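Local coordinates for protein beta subunit of photoactivated adenylyl cyclase (Beggiatoa sp. PS, PDB 5MBE) that probably converts ATP to cyclic AMP in response to blue light, sensed through a flavin-binding BLUF domain joined to a class III cyclase domain, at residues 152-157 against 256-261. Sequence-based numbering, arbitrary orientation.
Sequences VEKIIF and VIEGNM
V152 and V256 form an antiparallel hydrogen-bonded pair in which each residue gives one N-H and accepts one: V152 N gives its hydrogen to V256 O at 2.9 Å, and V256 N gives its own to V152 O at 2.9 Å, nearly straight at 179°. On the face carrying both valines, V256 CG2 sits over K154, 3.9 Å from K154 CG, while V256 CG1 meets I156 CD1 at 4.1 Å. K154 crosses E258 at about a right angle. E258 OE2 lies against the lysine methylenes, 3.2 Å from K154 CD, and the chain, bent at chi3 and chi4, leaves NZ farther off in a long salt bridge of 3.7 Å to E258 OE2. The stronger polar partners of this buried carboxylate lie elsewhere: E258 OE1 is hydrogen-bonded to H269 and salt-bridged to R133, whose positive charge also lies close to the lysine. A methionine in place of K154 would probably leave E258 OE2 without this ammonium partner. Pairing runs on from V152/V256 to K154 with G254 and I156 with S252, while the chain after V256 swings off, the short strand axes 101° apart, and turns at G259, within the strongly twisted central sheet of a class III nucleotide cyclase domain.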
loop_
_atom_site.group_PDB
_atom_site.type_symbol
_atom_site.label_atom_id
_atom_site.label_comp_id
_atom_site.label_asym_id
_atom_site.label_seq_id
_atom_site.Cartn_x
_atom_site.Cartn_y
_atom_site.Cartn_z
ATOM N N VAL A 152 -8.951 -11.571 -14.889
ATOM C CA VAL A 152 -7.798 -12.046 -15.638
ATOM C C VAL A 152 -7.322 -13.364 -15.043
ATOM O O VAL A 152 -7.559 -13.668 -13.871
ATOM C CB VAL A 152 -6.647 -11.016 -15.648
ATOM C CG1 VAL A 152 -7.012 -9.824 -16.512
ATOM C CG2 VAL A 152 -6.329 -10.565 -14.233
ATOM N N GLU A 153 -6.657 -14.154 -15.878
ATOM C CA GLU A 153 -6.007 -15.382 -15.441
ATOM C C GLU A 153 -4.587 -15.040 -15.010
ATOM O O GLU A 153 -3.780 -14.582 -15.828
ATOM C CB GLU A 153 -5.996 -16.420 -16.563
ATOM C CG GLU A 153 -7.357 -16.669 -17.188
ATOM C CD GLU A 153 -7.288 -16.830 -18.696
ATOM O OE1 GLU A 153 -7.476 -17.962 -19.189
ATOM O OE2 GLU A 153 -7.040 -15.821 -19.389
ATOM N N LYS A 154 -4.285 -15.245 -13.731
ATOM C CA LYS A 154 -2.975 -14.900 -13.203
ATOM C C LYS A 154 -2.436 -16.038 -12.352
ATOM O O LYS A 154 -3.188 -16.869 -11.838
ATOM C CB LYS A 154 -3.014 -13.615 -12.365
ATOM C CG LYS A 154 -3.446 -12.385 -13.131
ATOM C CD LYS A 154 -3.178 -11.123 -12.329
ATOM C CE LYS A 154 -1.766 -10.616 -12.559
ATOM N NZ LYS A 154 -1.585 -10.145 -13.959
ATOM N N ILE A 155 -1.116 -16.056 -12.211
ATOM C CA ILE A 155 -0.434 -16.940 -11.276
ATOM C C ILE A 155 -0.198 -16.158 -9.995
ATOM O O ILE A 155 0.414 -15.085 -10.019
ATOM C CB ILE A 155 0.887 -17.457 -11.859
ATOM C CG1 ILE A 155 0.616 -18.346 -13.073
ATOM C CG2 ILE A 155 1.676 -18.206 -10.796
ATOM C CD1 ILE A 155 1.837 -18.615 -13.904
ATOM N N ILE A 156 -0.693 -16.684 -8.880
ATOM C CA ILE A 156 -0.583 -16.026 -7.585
ATOM C C ILE A 156 0.646 -16.567 -6.870
ATOM O O ILE A 156 0.889 -17.781 -6.865
ATOM C CB ILE A 156 -1.856 -16.234 -6.747
ATOM C CG1 ILE A 156 -3.086 -15.812 -7.551
ATOM C CG2 ILE A 156 -1.775 -15.446 -5.445
ATOM C CD1 ILE A 156 -3.032 -14.378 -8.037
ATOM N N PHE A 157 1.419 -15.667 -6.269
ATOM C CA PHE A 157 2.669 -16.000 -5.598
ATOM C C PHE A 157 2.556 -15.663 -4.119
ATOM O O PHE A 157 2.231 -14.525 -3.760
ATOM C CB PHE A 157 3.836 -15.237 -6.235
ATOM C CG PHE A 157 5.159 -15.438 -5.543
ATOM C CD1 PHE A 157 5.525 -14.647 -4.464
ATOM C CD2 PHE A 157 6.049 -16.399 -5.991
ATOM C CE1 PHE A 157 6.740 -14.828 -3.834
ATOM C CE2 PHE A 157 7.268 -16.582 -5.366
ATOM C CZ PHE A 157 7.613 -15.796 -4.287
ATOM N N VAL A 256 -8.848 -14.392 -11.320
ATOM C CA VAL A 256 -8.854 -13.415 -10.242
ATOM C C VAL A 256 -9.351 -12.087 -10.787
ATOM O O VAL A 256 -9.143 -11.754 -11.958
ATOM C CB VAL A 256 -7.461 -13.243 -9.588
ATOM C CG1 VAL A 256 -7.023 -14.534 -8.927
ATOM C CG2 VAL A 256 -6.435 -12.782 -10.617
ATOM N N ILE A 257 -10.023 -11.330 -9.927
ATOM C CA ILE A 257 -10.483 -9.989 -10.252
ATOM C C ILE A 257 -9.464 -9.009 -9.697
ATOM O O ILE A 257 -9.255 -8.938 -8.480
ATOM C CB ILE A 257 -11.888 -9.723 -9.692
ATOM C CG1 ILE A 257 -12.889 -10.680 -10.335
ATOM C CG2 ILE A 257 -12.289 -8.269 -9.927
ATOM C CD1 ILE A 257 -14.112 -10.928 -9.503
ATOM N N GLU A 258 -8.817 -8.269 -10.589
ATOM C CA GLU A 258 -7.764 -7.333 -10.226
ATOM C C GLU A 258 -8.236 -5.905 -10.464
ATOM O O GLU A 258 -8.788 -5.597 -11.527
ATOM C CB GLU A 258 -6.493 -7.619 -11.030
ATOM C CG GLU A 258 -5.414 -6.580 -10.874
ATOM C CD GLU A 258 -4.052 -7.088 -11.295
ATOM O OE1 GLU A 258 -3.036 -6.521 -10.842
ATOM O OE2 GLU A 258 -3.998 -8.065 -12.069
ATOM N N GLY A 259 -8.014 -5.040 -9.481
ATOM C CA GLY A 259 -8.398 -3.650 -9.616
ATOM C C GLY A 259 -8.250 -2.901 -8.310
ATOM O O GLY A 259 -7.764 -3.431 -7.302
ATOM N N ASN A 260 -8.682 -1.643 -8.354
ATOM C CA ASN A 260 -8.612 -0.739 -7.217
ATOM C C ASN A 260 -9.963 -0.738 -6.516
ATOM O O ASN A 260 -10.991 -0.453 -7.143
ATOM C CB ASN A 260 -8.238 0.670 -7.673
ATOM C CG ASN A 260 -7.220 0.670 -8.801
ATOM O OD1 ASN A 260 -6.024 0.497 -8.569
ATOM N ND2 ASN A 260 -7.693 0.879 -10.030
ATOM N N MET A 261 -9.956 -1.062 -5.222
ATOM C CA MET A 261 -11.175 -1.340 -4.479
ATOM C C MET A 261 -11.134 -0.635 -3.127
ATOM O O MET A 261 -10.065 -0.300 -2.609
ATOM C CB MET A 261 -11.359 -2.848 -4.302
ATOM C CG MET A 261 -10.996 -3.633 -5.542
ATOM S SD MET A 261 -12.360 -4.613 -6.167
ATOM C CE MET A 261 -12.632 -5.730 -4.805
#